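Local coordinates for cellulose biosynthesis protein BcsG (Salmonella typhimurium LT2, PDB 5OLT) that is required for cellulose biosynthesis, the part modelled being its extramembrane, zinc-binding domain of the alkaline phosphatase family, at residues Glu251-Gly256 / Gly295-Gly300; Phe299-Pro304 / Asp337-Asn342. All coordinates share one frame; numbering follows the deposited sequence. Where two conformers were deposited one is given.

Contact 1. Residues Glu251-Gly256 / Gly295-Gly300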
# COMPACT_ATOMS: atom_id res chain seq x y z
N GLU A 251 -2.20 -22.01 3.26
CA GLU A 251 -1.55 -22.34 4.54
C GLU A 251 -2.15 -21.56 5.69
O GLU A 251 -2.38 -22.12 6.78
CB GLU A 251 -0.02 -22.14 4.51
CG GLU A 251 0.74 -23.15 3.67
CD GLU A 251 0.36 -24.57 4.04
OE1 GLU A 251 0.67 -25.00 5.18
OE2 GLU A 251 -0.28 -25.26 3.19
N LEU A 252 -2.45 -20.28 5.45
CA LEU A 252 -3.01 -19.44 6.51
C LEU A 252 -4.39 -19.90 6.88
O LEU A 252 -4.72 -19.96 8.08
CB LEU A 252 -3.09 -17.96 6.11
CG LEU A 252 -1.88 -17.08 6.35
CD1 LEU A 252 -2.36 -15.68 6.07
CD2 LEU A 252 -1.33 -17.17 7.76
N GLU A 253 -5.21 -20.22 5.87
CA GLU A 253 -6.56 -20.76 6.10
C GLU A 253 -6.44 -22.03 6.97
O GLU A 253 -7.15 -22.18 7.97
CB GLU A 253 -7.26 -21.09 4.78
CG GLU A 253 -7.90 -19.90 4.07
CD GLU A 253 -8.22 -20.12 2.58
OE1 GLU A 253 -8.00 -21.23 2.02
OE2 GLU A 253 -8.71 -19.15 1.96
N LYS A 254 -5.52 -22.93 6.61
CA LYS A 254 -5.36 -24.20 7.35
C LYS A 254 -4.94 -23.98 8.81
O LYS A 254 -5.29 -24.75 9.70
CB LYS A 254 -4.33 -25.12 6.70
CG LYS A 254 -4.73 -25.77 5.38
CD LYS A 254 -3.51 -26.51 4.85
CE LYS A 254 -3.79 -27.23 3.54
NZ LYS A 254 -2.49 -27.69 2.97
N SER A 255 -4.21 -22.89 9.07
CA SER A 255 -3.64 -22.64 10.39
C SER A 255 -4.73 -22.28 11.40
O SER A 255 -4.51 -22.41 12.60
CB SER A 255 -2.62 -21.50 10.33
OG SER A 255 -3.28 -20.25 10.32
N GLY A 256 -5.88 -21.80 10.90
CA GLY A 256 -6.94 -21.24 11.72
C GLY A 256 -6.63 -19.95 12.48
O GLY A 256 -7.50 -19.44 13.19
N GLY A 295 -5.08 -5.01 -1.89
CA GLY A 295 -6.14 -5.92 -1.45
C GLY A 295 -6.02 -6.23 0.01
O GLY A 295 -4.93 -6.14 0.62
N VAL A 296 -7.13 -6.66 0.60
CA VAL A 296 -7.17 -7.05 2.00
C VAL A 296 -7.88 -8.38 2.08
O VAL A 296 -8.88 -8.59 1.40
CB VAL A 296 -7.92 -6.00 2.85
CG1 VAL A 296 -7.92 -6.37 4.33
CG2 VAL A 296 -7.31 -4.60 2.67
N LYS A 297 -7.34 -9.27 2.89
CA LYS A 297 -8.00 -10.56 3.15
C LYS A 297 -7.93 -10.83 4.64
O LYS A 297 -6.89 -10.65 5.27
CB LYS A 297 -7.28 -11.70 2.41
CG LYS A 297 -8.02 -13.04 2.41
CD LYS A 297 -7.40 -14.02 1.41
CE LYS A 297 -8.04 -15.40 1.52
NZ LYS A 297 -9.50 -15.42 1.24
N PHE A 298 -9.05 -11.28 5.20
CA PHE A 298 -9.09 -11.70 6.61
C PHE A 298 -9.15 -13.22 6.72
O PHE A 298 -9.87 -13.89 5.95
CB PHE A 298 -10.31 -11.11 7.31
CG PHE A 298 -10.33 -9.60 7.37
CD1 PHE A 298 -9.73 -8.92 8.45
CD2 PHE A 298 -10.95 -8.85 6.36
CE1 PHE A 298 -9.76 -7.52 8.50
CE2 PHE A 298 -10.97 -7.47 6.40
CZ PHE A 298 -10.39 -6.80 7.49
N PHE A 299 -8.36 -13.76 7.63
CA PHE A 299 -8.29 -15.20 7.87
C PHE A 299 -8.72 -15.45 9.30
O PHE A 299 -8.50 -14.61 10.19
CB PHE A 299 -6.87 -15.71 7.70
CG PHE A 299 -6.35 -15.59 6.29
CD1 PHE A 299 -5.77 -14.39 5.84
CD2 PHE A 299 -6.45 -16.65 5.43
CE1 PHE A 299 -5.30 -14.27 4.55
CE2 PHE A 299 -5.99 -16.52 4.11
CZ PHE A 299 -5.40 -15.34 3.70
N GLY A 300 -9.38 -16.59 9.50
CA GLY A 300 -9.74 -17.04 10.83
C GLY A 300 -11.00 -16.40 11.37
O GLY A 300 -11.25 -16.47 12.59
O HOH W 1 -9.95 -18.18 14.26

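Contact 2. Residues Phe299-Pro304 / Asp337-Asn342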
# COMPACT_ATOMS: atom_id res chain seq x y z
N PHE A 299 -8.36 -13.76 7.63
CA PHE A 299 -8.29 -15.20 7.87
C PHE A 299 -8.72 -15.45 9.30
O PHE A 299 -8.50 -14.61 10.19
CB PHE A 299 -6.87 -15.71 7.70
CG PHE A 299 -6.35 -15.59 6.29
CD1 PHE A 299 -5.77 -14.39 5.84
CD2 PHE A 299 -6.45 -16.65 5.43
CE1 PHE A 299 -5.30 -14.27 4.55
CE2 PHE A 299 -5.99 -16.52 4.11
CZ PHE A 299 -5.40 -15.34 3.70
N GLY A 300 -9.38 -16.59 9.50
CA GLY A 300 -9.74 -17.04 10.83
C GLY A 300 -11.00 -16.40 11.37
O GLY A 300 -11.25 -16.47 12.59
N MET A 301 -11.81 -15.78 10.51
CA MET A 301 -13.07 -15.17 10.95
C MET A 301 -14.14 -16.24 11.20
O MET A 301 -14.23 -17.22 10.47
CB MET A 301 -13.62 -14.18 9.94
CG MET A 301 -12.74 -12.95 9.75
SD MET A 301 -13.45 -11.85 8.52
CE MET A 301 -14.94 -11.24 9.31
N LYS A 302 -14.97 -15.99 12.20
CA LYS A 302 -16.08 -16.91 12.50
C LYS A 302 -17.03 -16.89 11.31
O LYS A 302 -17.65 -17.93 10.96
CB LYS A 302 -16.80 -16.45 13.78
CG LYS A 302 -17.98 -17.36 14.15
CD LYS A 302 -18.64 -16.99 15.46
CE LYS A 302 -19.72 -18.04 15.77
NZ LYS A 302 -19.12 -19.21 16.48
N ALA A 303 -17.15 -15.72 10.67
CA ALA A 303 -18.05 -15.48 9.54
C ALA A 303 -17.27 -14.87 8.37
O ALA A 303 -17.37 -13.70 8.09
CB ALA A 303 -19.22 -14.60 9.97
N PRO A 304 -16.50 -15.71 7.68
CA PRO A 304 -15.69 -15.17 6.55
C PRO A 304 -16.51 -14.58 5.40
O PRO A 304 -17.66 -14.97 5.18
CB PRO A 304 -14.93 -16.40 6.06
CG PRO A 304 -15.70 -17.57 6.59
CD PRO A 304 -16.25 -17.14 7.90
N ASP A 337 -20.70 -13.32 14.84
CA ASP A 337 -21.46 -14.34 14.12
C ASP A 337 -21.82 -13.89 12.70
O ASP A 337 -21.95 -14.70 11.80
CB ASP A 337 -22.79 -14.63 14.85
CG ASP A 337 -22.60 -15.16 16.29
OD1 ASP A 337 -21.62 -15.89 16.58
OD2 ASP A 337 -23.48 -14.86 17.14
N SER A 338 -22.01 -12.58 12.53
CA SER A 338 -22.41 -12.03 11.24
C SER A 338 -21.69 -10.70 11.12
O SER A 338 -21.78 -9.85 12.04
CB SER A 338 -23.94 -11.83 11.21
OG SER A 338 -24.38 -11.21 9.99
N VAL A 339 -20.97 -10.52 10.01
CA VAL A 339 -20.28 -9.24 9.74
C VAL A 339 -21.01 -8.41 8.73
O VAL A 339 -21.47 -8.93 7.70
CB VAL A 339 -18.82 -9.50 9.28
CG1 VAL A 339 -18.13 -8.24 8.74
CG2 VAL A 339 -18.06 -10.03 10.49
N ASN A 340 -21.15 -7.12 9.01
CA ASN A 340 -21.75 -6.19 8.07
C ASN A 340 -20.65 -5.70 7.12
O ASN A 340 -20.01 -4.68 7.38
CB ASN A 340 -22.39 -5.01 8.82
CG ASN A 340 -23.14 -4.06 7.91
OD1 ASN A 340 -23.00 -4.09 6.69
ND2 ASN A 340 -23.97 -3.20 8.52
N TRP A 341 -20.44 -6.46 6.05
CA TRP A 341 -19.36 -6.17 5.09
C TRP A 341 -19.56 -4.87 4.36
O TRP A 341 -18.59 -4.19 4.01
CB TRP A 341 -19.19 -7.32 4.09
CG TRP A 341 -18.59 -8.50 4.74
CD1 TRP A 341 -19.26 -9.61 5.25
CD2 TRP A 341 -17.21 -8.72 5.01
NE1 TRP A 341 -18.37 -10.48 5.80
CE2 TRP A 341 -17.10 -9.97 5.67
CE3 TRP A 341 -16.04 -7.99 4.73
CZ2 TRP A 341 -15.88 -10.52 6.07
CZ3 TRP A 341 -14.81 -8.54 5.14
CH2 TRP A 341 -14.75 -9.79 5.81
N ASN A 342 -20.81 -4.49 4.12
CA ASN A 342 -21.08 -3.16 3.57
C ASN A 342 -20.58 -2.06 4.42
O ASN A 342 -19.84 -1.21 3.96
CB ASN A 342 -22.57 -2.99 3.34
CG ASN A 342 -23.05 -3.91 2.30
OD1 ASN A 342 -23.54 -4.99 2.61
ND2 ASN A 342 -22.87 -3.52 1.06
O HOH W 2 -19.53 -12.41 7.91
O HOH W 3 -19.99 -13.08 5.44

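Contact 1. Residues Glu251-Gly256 / Gly295-Gly300
Leu252 sits on the ring of Phe299 where the last turn of helix 234-255 packs on strand 291-299, a helix-on-sheet layer of the alpha/beta core of this alkaline phosphatase-family domain. The helix segment 251-255 and the strand segment 295-299 run within 30° of each other, their axes 9.2 Å apart at closest approach. The main interaction is a CH-pi contact: CD1 of Leu252 stands 3.7 Å from the centroid of the Phe299 ring and 16° off its normal, over the face but slightly toward the rim. CB of Leu252 also touches the ring, 3.7 Å from CD2 of Phe299; the two side chains cross at about a right angle. Phe299 has CG beside its backbone N, anti to the carbonyl carbon (chi1 -65°), which lifts the ring off the strand toward the helix. Phe249, about one helical turn before Leu252, meets the ring edge-to-face.

Glu253 lies at the ring edge: its CG is in the ring plane, 3.8 Å from CD2 of Phe299. Its extended chain carries the carboxylate toward Lys297, but the pairing of Glu253 OE2 with Lys297 NZ is long at 3.9 Å, and since both side chains have two conformers it is doubtful. The firmer partner of the ammonium is the carbonyl of His87. Leu252 also rests on Val261 of the neighbouring strand and on Trp198 and Leu199 of helix 191-203.

At the helix end, Ser255 OG donates a hydrogen bond to the carbonyl oxygen of Leu252 at 2.7 Å and also accepts one from Arg257 N, and Gly256 leaves the helix with positive phi. Gly300 turns out of the strand, also with positive phi, and one water joins the two exits, donating to Gly256 O at 3.0 Å and to Gly300 O at 2.7 Å.

Contact 2. Residues Phe299-Pro304 / Asp337-Asn342
Met301 reaches Trp341 in a Met-aromatic contact that joins the loop after strand 291-299 to the start of helix 341-345. In one of the two conformers of Met301, SD lies 4.8 Å from the centroid of the indole six-membered ring and 74° off its normal, at the edge. The chain bends at its last torsion (chi3 68°), carrying CE to an oblique approach on CZ2 of Trp341 at 3.4 Å. That same methyl touches CG2 of Val339 at 3.5 Å, while the other methyl of Val339, CG1, lies 3.6 Å above one face of the indole, near its rim.

Nearby, Ala303 turns CB onto the carbonyl oxygen of Asp337. CD and CE of Lys302 lie against OD1 of Asp337, the two side chains pointing the same way; its NZ stays 4.2 Å from that oxygen, beyond a salt bridge, so any attraction is probably weak. Water bridges the segments: one molecule donates to Ala303 O and accepts from Val339 N at 3.2 Å and Trp341 NE1 at 3.1 Å. A second donates to Pro304 O at 3.0 Å and receives a weak bond from NE1.

Further out, Leu333 and Phe334 pack on Met301, a backbone hydrogen bond links Lys302 and Phe334, and His305 meets the indole edge-to-face. Asn340, centre of an inverse gamma turn, is the N-cap of the helix, its OD1 accepting from Lys343 N.

In the fold
Along the chain the order is 251-256, 295-300, 299-304, 337-342: the second segment of contact 1 runs into the first of contact 2, sharing Phe299 and Gly300, and the centres are about 12 Å apart. Strand 291-299 belongs to the seven-strand mixed sheet, antiparallel to strand 259-265, which follows helix 234-255 and leads into the zinc ligands Glu266 and His267. Contact 1 lies at the end of these strands away from the metal, and contact 2 just beyond it, in the loop, both as structural packing. Contact 1 joins the helix to the sheet; contact 2 ties the loop to helix 341-345. The two meet directly: Phe298 CD2 packs 4.0 Å from Trp341 CH2.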